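Local coordinates for D-mandelate dehydrogenase (Rhodotorula graminis, PDB 2W2L), which probably catalyses the NAD-dependent interconversion of D-mandelate and its 2-keto acid, as a member of the D-isomer specific 2-hydroxyacid dehydrogenase family, at residues R3-L8 with K26-P31; Y67-D72 with D92-D97; L81-A86 with D325-Q330. One frame throughout, in Å; residues are numbered along the deposited sequence.

All three contacts belong to the N-terminal parallel sheet, of order 28-31, 5-8, 54-57, 83-86, 105-107, and its surroundings. Contact 1 is partly buried at one edge of that sheet, with strand 28-31 outermost, and combines backbone bonds with a salt bridge. Contact 3 is buried and purely apolar across its segments, helix 310-329 lying against strand 83-86. Their centres are about 11 Å apart, and they touch: Lys26, held chiefly by Asp22, also makes a salt bridge with Asp325, while Phe27 packs on Leu328 and Leu329. Contact 2, partly buried, pairs loops through stacked aromatic rings; Trp69 and Trp93 reach Phe84 of the strand used in contact 3, but contact 2 does not touch contact 1.

Contact 1 of 3, residues R3-L8 with K26-P31; sequences RPRVLL and KFEVIP
Two arginines meet Glu28 in different ways. The Arg3 guanidinium lies flat over the backbone, with Glu28 CA 3.7 Å above its plane and over its centre. Arg5 instead uses its edge: NE reaches Glu28 OE1 and NH2 reaches Glu28 OE2 at 3.0 Å, a side-on salt bridge with one nitrogen to each oxygen. Both oxygens are met from above the carboxylate, as the two planes are inclined by 62°. Ile30 CD1 sits 3.4 Å above one face of the Arg5 guanidinium, off centre, and Arg5 NH1 is bound by the carbonyls of Tyr49 and Asp51, so the group is fixed on several sides. With CG anti to the backbone N (chi1 175°) and the chain extended beyond it, Glu28 runs alongside Arg5; a water links its OE1 to Arg3 O. At the Phe27 ring, Pro4 O lies at the edge in its plane, Pro4 CG stands 3.7 Å from Phe27 CE2, and Val6 CG2 approaches Phe27 CG obliquely.

Between the strands, Glu28 N bonds to Pro4 O, Val6 N to Glu28 O at 2.9 Å, Ile30 N to Val6 O and Leu8 N to Ile30 O. On the face carrying Val6 and Val29, Trp20 and Phe23 of helix 17-26 cover Val29. Strands 5-8 and 28-31 with that helix form a beta-alpha-beta unit of the flavodoxin-like substrate domain of this family.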
# COMPACT_ATOMS: atom_id res chain seq x y z
N ARG D 3 10.00 47.69 2.65
CA ARG D 3 9.23 46.47 2.33
C ARG D 3 9.51 45.97 0.93
O ARG D 3 8.97 46.52 -0.03
CB ARG D 3 7.71 46.70 2.40
CG ARG D 3 7.08 46.69 3.75
CD ARG D 3 5.72 45.94 3.75
NE ARG D 3 4.74 46.49 2.81
CZ ARG D 3 3.49 46.07 2.67
NH1 ARG D 3 3.02 45.07 3.40
NH2 ARG D 3 2.70 46.64 1.78
N PRO D 4 10.34 44.94 0.79
CA PRO D 4 10.59 44.48 -0.57
C PRO D 4 9.34 43.96 -1.24
O PRO D 4 8.36 43.58 -0.56
CB PRO D 4 11.64 43.38 -0.40
CG PRO D 4 12.20 43.60 0.93
CD PRO D 4 11.11 44.18 1.77
N ARG D 5 9.32 43.98 -2.57
CA ARG D 5 8.07 43.72 -3.30
C ARG D 5 8.11 42.32 -3.89
O ARG D 5 9.00 41.99 -4.70
CB ARG D 5 7.85 44.82 -4.34
CG ARG D 5 7.94 46.26 -3.75
CD ARG D 5 7.57 47.33 -4.76
NE ARG D 5 6.11 47.33 -5.04
CZ ARG D 5 5.54 47.12 -6.24
NH1 ARG D 5 6.25 46.89 -7.33
NH2 ARG D 5 4.24 47.19 -6.33
N VAL D 6 7.18 41.47 -3.47
CA VAL D 6 7.10 40.10 -3.98
C VAL D 6 5.95 39.86 -4.95
O VAL D 6 4.81 40.17 -4.64
CB VAL D 6 6.95 39.12 -2.82
CG1 VAL D 6 6.85 37.74 -3.33
CG2 VAL D 6 8.11 39.33 -1.83
N LEU D 7 6.25 39.31 -6.12
CA LEU D 7 5.22 38.94 -7.09
C LEU D 7 4.74 37.51 -6.76
O LEU D 7 5.55 36.54 -6.69
CB LEU D 7 5.76 39.04 -8.54
CG LEU D 7 4.74 38.69 -9.65
CD1 LEU D 7 3.55 39.70 -9.74
CD2 LEU D 7 5.30 38.42 -11.07
N LEU D 8 3.43 37.35 -6.57
CA LEU D 8 2.91 36.00 -6.36
C LEU D 8 2.17 35.40 -7.56
O LEU D 8 1.22 35.98 -8.09
CB LEU D 8 2.16 35.85 -5.04
CG LEU D 8 0.66 35.87 -5.02
CD1 LEU D 8 0.07 35.40 -3.69
CD2 LEU D 8 0.36 37.32 -5.26
N LYS D 26 5.73 42.30 5.77
CA LYS D 26 7.12 42.09 6.08
C LYS D 26 7.47 42.49 4.58
O LYS D 26 8.33 43.33 4.35
CB LYS D 26 7.49 40.66 6.37
CG LYS D 26 8.56 40.52 7.44
CD LYS D 26 8.77 39.07 7.96
CE LYS D 26 9.37 39.10 9.38
NZ LYS D 26 9.75 37.72 9.86
N PHE D 27 6.67 41.99 3.60
CA PHE D 27 6.76 42.30 2.16
C PHE D 27 5.43 42.75 1.53
O PHE D 27 4.37 42.35 1.97
CB PHE D 27 7.10 41.03 1.34
CG PHE D 27 8.35 40.34 1.77
CD1 PHE D 27 8.28 39.19 2.58
CD2 PHE D 27 9.60 40.85 1.37
CE1 PHE D 27 9.49 38.55 3.01
CE2 PHE D 27 10.79 40.24 1.75
CZ PHE D 27 10.77 39.09 2.56
N GLU D 28 5.52 43.49 0.42
CA GLU D 28 4.36 43.94 -0.32
C GLU D 28 4.12 42.85 -1.34
O GLU D 28 4.92 42.69 -2.23
CB GLU D 28 4.64 45.28 -1.03
CG GLU D 28 3.50 45.74 -1.93
CD GLU D 28 3.81 46.95 -2.84
OE1 GLU D 28 4.95 47.47 -2.81
OE2 GLU D 28 2.90 47.38 -3.62
N VAL D 29 3.04 42.09 -1.22
CA VAL D 29 2.85 40.94 -2.08
C VAL D 29 1.97 41.40 -3.20
O VAL D 29 0.86 41.86 -2.93
CB VAL D 29 2.13 39.76 -1.32
CG1 VAL D 29 1.45 38.69 -2.33
CG2 VAL D 29 3.07 39.08 -0.33
N ILE D 30 2.41 41.23 -4.44
CA ILE D 30 1.63 41.72 -5.56
C ILE D 30 0.99 40.55 -6.28
O ILE D 30 1.69 39.72 -6.85
CB ILE D 30 2.51 42.47 -6.58
CG1 ILE D 30 3.33 43.57 -5.91
CG2 ILE D 30 1.67 43.02 -7.73
CD1 ILE D 30 4.80 43.62 -6.44
N PRO D 31 -0.35 40.50 -6.33
CA PRO D 31 -0.88 39.33 -7.05
C PRO D 31 -0.60 39.38 -8.57
O PRO D 31 -0.75 40.41 -9.20
CB PRO D 31 -2.38 39.30 -6.69
CG PRO D 31 -2.66 40.53 -5.83
CD PRO D 31 -1.42 41.42 -5.87
O HOH W 1 6.86 48.41 -1.05

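Contact 2 of 3, residues Y67-D72 with D92-D97; sequences YPWNAD and DWLDLD
Tyr67 and Trp93 lie almost flat on each other, an offset stack whose planes differ by 7° and whose centroids, Tyr67 ring to Trp93 five-membered ring, are 4.4 Å apart. Trp93 CB sits over the centre of the tyrosine ring, 3.5 Å from its centroid, in a CH-pi contact. With Trp93 CG between its backbone N and carbonyl carbon (chi1 47°), the indole extends from CB over the phenol toward Tyr67 OH. Leu94 CB takes the opposite face of the indole. The six-membered ring of Trp93 then turns its edge to the face of Trp69, planes at 85°, with Trp93 CE3 3.9 Å from Trp69 CD1. One residue thus supplies a face to Tyr67 and an edge to Trp69, which locks three rings into one aromatic cluster. Lys57 serves two of them, bonding to Tyr67 OH and making a cation-pi contact with Trp93. Below the rings a single beta bridge ties the loops: Trp69 N to Trp93 O and Asp95 N to Trp69 O, both at 2.8 Å.

Toward Asn70 and Ala71 the packing thins. Asp95 OD2 is 3.9 Å from Ala71 N, and a water joins them, accepting from the amide and donating to the carboxylate at 2.7 Å from OD2. Asp95 is the N-cap of helix 96-101; its OD1 accepts from Ala98 N and weakly from Asp97 N.

The two loops follow strands 54-57 and 83-86 and lead into helices 71-74 and 96-101. Trp69 also meets Phe84 of strand 83-86, Leu94 packs on Phe106 of strand 105-107 and on Leu99, and Ala71 touches Ala98.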
# COMPACT_ATOMS: atom_id res chain seq x y z
N TYR D 67 3.38 29.56 -17.75
CA TYR D 67 4.39 28.73 -18.45
C TYR D 67 4.37 28.88 -20.00
O TYR D 67 3.32 29.21 -20.60
CB TYR D 67 4.26 27.23 -18.13
CG TYR D 67 4.32 26.78 -16.68
CD1 TYR D 67 4.01 25.47 -16.38
CD2 TYR D 67 4.68 27.64 -15.63
CE1 TYR D 67 4.04 25.01 -15.12
CE2 TYR D 67 4.70 27.20 -14.36
CZ TYR D 67 4.38 25.87 -14.09
OH TYR D 67 4.38 25.36 -12.83
N PRO D 68 5.53 28.64 -20.64
CA PRO D 68 6.82 28.27 -19.98
C PRO D 68 7.63 29.47 -19.47
O PRO D 68 7.55 30.54 -20.04
CB PRO D 68 7.61 27.56 -21.10
CG PRO D 68 7.03 28.12 -22.41
CD PRO D 68 5.66 28.75 -22.11
N TRP D 69 8.42 29.27 -18.42
CA TRP D 69 9.42 30.27 -18.03
C TRP D 69 10.70 30.04 -18.88
O TRP D 69 11.74 29.56 -18.41
CB TRP D 69 9.64 30.26 -16.50
CG TRP D 69 8.56 31.06 -15.70
CD1 TRP D 69 7.21 30.80 -15.62
CD2 TRP D 69 8.77 32.24 -14.91
NE1 TRP D 69 6.57 31.73 -14.84
CE2 TRP D 69 7.50 32.63 -14.40
CE3 TRP D 69 9.91 32.99 -14.56
CZ2 TRP D 69 7.34 33.74 -13.58
CZ3 TRP D 69 9.75 34.10 -13.74
CH2 TRP D 69 8.48 34.45 -13.25
N ASN D 70 10.59 30.38 -20.16
CA ASN D 70 11.68 30.21 -21.14
C ASN D 70 12.49 31.52 -21.22
O ASN D 70 12.09 32.54 -20.65
CB ASN D 70 11.10 29.84 -22.52
CG ASN D 70 10.07 30.85 -23.01
OD1 ASN D 70 9.28 30.57 -23.90
ND2 ASN D 70 10.07 32.02 -22.41
N ALA D 71 13.63 31.48 -21.91
CA ALA D 71 14.46 32.70 -22.08
C ALA D 71 13.68 33.96 -22.46
O ALA D 71 13.94 35.05 -21.91
CB ALA D 71 15.60 32.48 -23.09
N ASP D 72 12.74 33.80 -23.40
CA ASP D 72 12.04 34.91 -23.96
C ASP D 72 11.24 35.72 -22.93
O ASP D 72 11.38 36.97 -22.88
CB ASP D 72 11.20 34.44 -25.13
CG ASP D 72 10.20 35.48 -25.59
OD1 ASP D 72 10.54 36.69 -25.79
OD2 ASP D 72 9.03 35.07 -25.75
N ASP D 92 10.84 21.68 -14.49
CA ASP D 92 10.88 21.44 -15.91
C ASP D 92 10.41 22.67 -16.69
O ASP D 92 10.91 22.92 -17.78
CB ASP D 92 10.02 20.23 -16.33
CG ASP D 92 9.60 19.30 -15.16
OD1 ASP D 92 9.92 18.08 -15.28
OD2 ASP D 92 8.90 19.75 -14.19
N TRP D 93 9.45 23.42 -16.14
CA TRP D 93 8.83 24.60 -16.80
C TRP D 93 9.76 25.84 -16.82
O TRP D 93 9.39 26.87 -17.39
CB TRP D 93 7.52 24.96 -16.08
CG TRP D 93 7.77 24.96 -14.61
CD1 TRP D 93 7.74 23.87 -13.77
CD2 TRP D 93 8.16 26.08 -13.81
NE1 TRP D 93 8.08 24.25 -12.49
CE2 TRP D 93 8.34 25.60 -12.47
CE3 TRP D 93 8.35 27.45 -14.07
CZ2 TRP D 93 8.73 26.43 -11.41
CZ3 TRP D 93 8.73 28.28 -13.02
CH2 TRP D 93 8.92 27.76 -11.69
N LEU D 94 10.94 25.72 -16.21
CA LEU D 94 11.85 26.86 -15.96
C LEU D 94 13.27 26.78 -16.60
O LEU D 94 14.01 25.85 -16.35
CB LEU D 94 12.03 27.04 -14.46
CG LEU D 94 13.07 28.04 -13.97
CD1 LEU D 94 12.46 29.42 -14.00
CD2 LEU D 94 13.53 27.67 -12.57
N ASP D 95 13.65 27.78 -17.38
CA ASP D 95 14.99 27.82 -17.87
C ASP D 95 15.91 28.36 -16.76
O ASP D 95 16.16 29.56 -16.64
CB ASP D 95 15.05 28.66 -19.14
CG ASP D 95 16.41 28.62 -19.83
OD1 ASP D 95 17.47 28.40 -19.16
OD2 ASP D 95 16.42 28.89 -21.04
N LEU D 96 16.39 27.48 -15.92
CA LEU D 96 17.20 27.94 -14.80
C LEU D 96 18.46 28.72 -15.23
O LEU D 96 18.95 29.57 -14.46
CB LEU D 96 17.56 26.79 -13.85
CG LEU D 96 18.44 27.11 -12.64
CD1 LEU D 96 17.83 28.22 -11.76
CD2 LEU D 96 18.71 25.82 -11.82
N ASP D 97 18.99 28.45 -16.44
CA ASP D 97 20.23 29.13 -16.87
C ASP D 97 19.96 30.54 -17.35
O ASP D 97 20.72 31.46 -17.02
CB ASP D 97 21.01 28.36 -17.94
CG ASP D 97 21.46 27.01 -17.45
OD1 ASP D 97 21.44 26.81 -16.21
OD2 ASP D 97 21.81 26.14 -18.29
O HOH W 2 14.39 28.63 -22.84

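Contact 3 of 3, residues L81-A86 with D325-Q330; sequences LKVFAA and DRFLLQ
The side chains of Val83 and Phe327 pass one another head to tail, one coming from the sheet and the other from the helix. The phenylalanine brings one side of its ring against the valine: CD1 lies 3.6 Å from Val83 CG2 and equally near CB, an approach neither squarely over the face nor at the edge. Val83 CG2 stands anti to its own backbone N, which leaves CG1 turned toward Leu328, where it comes 4.2 Å from CD2. The Phe327 ring, with CG anti to the backbone N (chi1 -159°), brings CE1 to 3.9 Å from Lys82 O, which lies at the ring edge, near its plane.

Leu328 follows on the next position of the helix. Its CD2 fills in beside the valine and meets Lys82 CB at 4.1 Å, before the lysine chain bends away to touch Ser345. No hydrogen bond crosses between 81-86 and 325-330, and apolar packing carries the contact. Replacing Phe327 by an alanine would probably leave Val83 CG2 without its main neighbour on the helix and open a gap reaching to Ala105, which the ring also touches.

Backbone bonds bind Val83 and Lys82 into the sheet beside strand 54-57, while Leu328 packs on Phe27 as well. The C-terminal part of helix 310-329 thus covers one face of the parallel sheet, the alpha/beta layering of the substrate domain, to which the C-terminal helix returns in this dehydrogenase family.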
# COMPACT_ATOMS: atom_id res chain seq x y z
N LEU D 81 14.88 42.23 -9.78
CA LEU D 81 14.65 40.88 -9.32
C LEU D 81 15.88 40.16 -8.76
O LEU D 81 16.93 40.05 -9.42
CB LEU D 81 13.94 40.07 -10.40
CG LEU D 81 13.65 38.64 -9.99
CD1 LEU D 81 12.92 38.58 -8.69
CD2 LEU D 81 12.81 37.99 -11.08
N LYS D 82 15.74 39.69 -7.52
CA LYS D 82 16.82 39.05 -6.76
C LYS D 82 16.64 37.54 -6.58
O LYS D 82 17.61 36.80 -6.58
CB LYS D 82 16.94 39.71 -5.41
CG LYS D 82 17.41 41.13 -5.49
CD LYS D 82 18.52 41.34 -4.44
CE LYS D 82 18.18 42.39 -3.38
NZ LYS D 82 18.44 43.79 -3.83
N VAL D 83 15.39 37.08 -6.43
CA VAL D 83 15.14 35.68 -5.99
C VAL D 83 13.75 35.18 -6.36
O VAL D 83 12.77 35.95 -6.31
CB VAL D 83 15.37 35.57 -4.47
CG1 VAL D 83 14.25 36.28 -3.69
CG2 VAL D 83 15.55 34.14 -4.02
N PHE D 84 13.67 33.91 -6.77
CA PHE D 84 12.39 33.26 -7.20
C PHE D 84 12.28 32.01 -6.37
O PHE D 84 13.17 31.17 -6.44
CB PHE D 84 12.42 32.85 -8.68
CG PHE D 84 11.12 32.24 -9.22
CD1 PHE D 84 10.87 32.24 -10.59
CD2 PHE D 84 10.16 31.67 -8.36
CE1 PHE D 84 9.68 31.70 -11.12
CE2 PHE D 84 8.94 31.12 -8.87
CZ PHE D 84 8.71 31.13 -10.26
N ALA D 85 11.21 31.85 -5.61
CA ALA D 85 11.03 30.64 -4.82
C ALA D 85 9.76 29.88 -5.16
O ALA D 85 8.67 30.45 -5.22
CB ALA D 85 11.12 30.92 -3.33
N ALA D 86 9.92 28.58 -5.36
CA ALA D 86 8.88 27.73 -5.92
C ALA D 86 8.72 26.46 -5.13
O ALA D 86 9.72 25.90 -4.59
CB ALA D 86 9.15 27.42 -7.43
N ASP D 325 12.21 35.29 2.99
CA ASP D 325 12.53 35.89 4.27
C ASP D 325 14.05 35.86 4.55
O ASP D 325 14.68 36.90 4.74
CB ASP D 325 11.73 35.17 5.37
CG ASP D 325 11.52 36.03 6.60
OD1 ASP D 325 12.43 36.82 6.94
OD2 ASP D 325 10.44 35.89 7.25
N ARG D 326 14.65 34.68 4.54
CA ARG D 326 16.06 34.58 4.79
C ARG D 326 16.92 35.37 3.81
O ARG D 326 17.88 36.01 4.21
CB ARG D 326 16.47 33.12 4.79
CG ARG D 326 15.75 32.32 5.86
CD ARG D 326 15.94 30.82 5.69
NE ARG D 326 17.34 30.47 5.35
CZ ARG D 326 18.31 30.23 6.23
NH1 ARG D 326 18.06 30.33 7.53
NH2 ARG D 326 19.51 29.88 5.81
N PHE D 327 16.56 35.35 2.52
CA PHE D 327 17.42 35.83 1.49
C PHE D 327 17.35 37.33 1.33
O PHE D 327 18.29 37.93 0.77
CB PHE D 327 17.07 35.15 0.14
CG PHE D 327 18.19 35.18 -0.87
CD1 PHE D 327 18.04 35.86 -2.08
CD2 PHE D 327 19.42 34.55 -0.61
CE1 PHE D 327 19.08 35.88 -3.05
CE2 PHE D 327 20.46 34.58 -1.56
CZ PHE D 327 20.27 35.26 -2.78
N LEU D 328 16.22 37.93 1.72
CA LEU D 328 16.01 39.37 1.54
C LEU D 328 16.07 40.14 2.84
O LEU D 328 16.52 41.27 2.85
CB LEU D 328 14.67 39.69 0.85
CG LEU D 328 14.36 39.32 -0.62
CD1 LEU D 328 13.02 39.93 -1.12
CD2 LEU D 328 15.48 39.72 -1.55
N LEU D 329 15.58 39.57 3.94
CA LEU D 329 15.58 40.30 5.17
C LEU D 329 16.67 39.89 6.18
O LEU D 329 17.01 40.66 7.10
CB LEU D 329 14.22 40.25 5.82
CG LEU D 329 13.00 40.75 5.04
CD1 LEU D 329 11.81 40.42 5.91
CD2 LEU D 329 13.02 42.24 4.67
N GLN D 330 17.25 38.72 6.01
CA GLN D 330 18.06 38.17 7.08
C GLN D 330 19.51 38.04 6.68
O GLN D 330 20.35 37.75 7.51
CB GLN D 330 17.47 36.86 7.55
CG GLN D 330 16.07 37.06 8.12
CD GLN D 330 15.37 35.77 8.47
OE1 GLN D 330 16.00 34.74 8.75
NE2 GLN D 330 14.04 35.82 8.49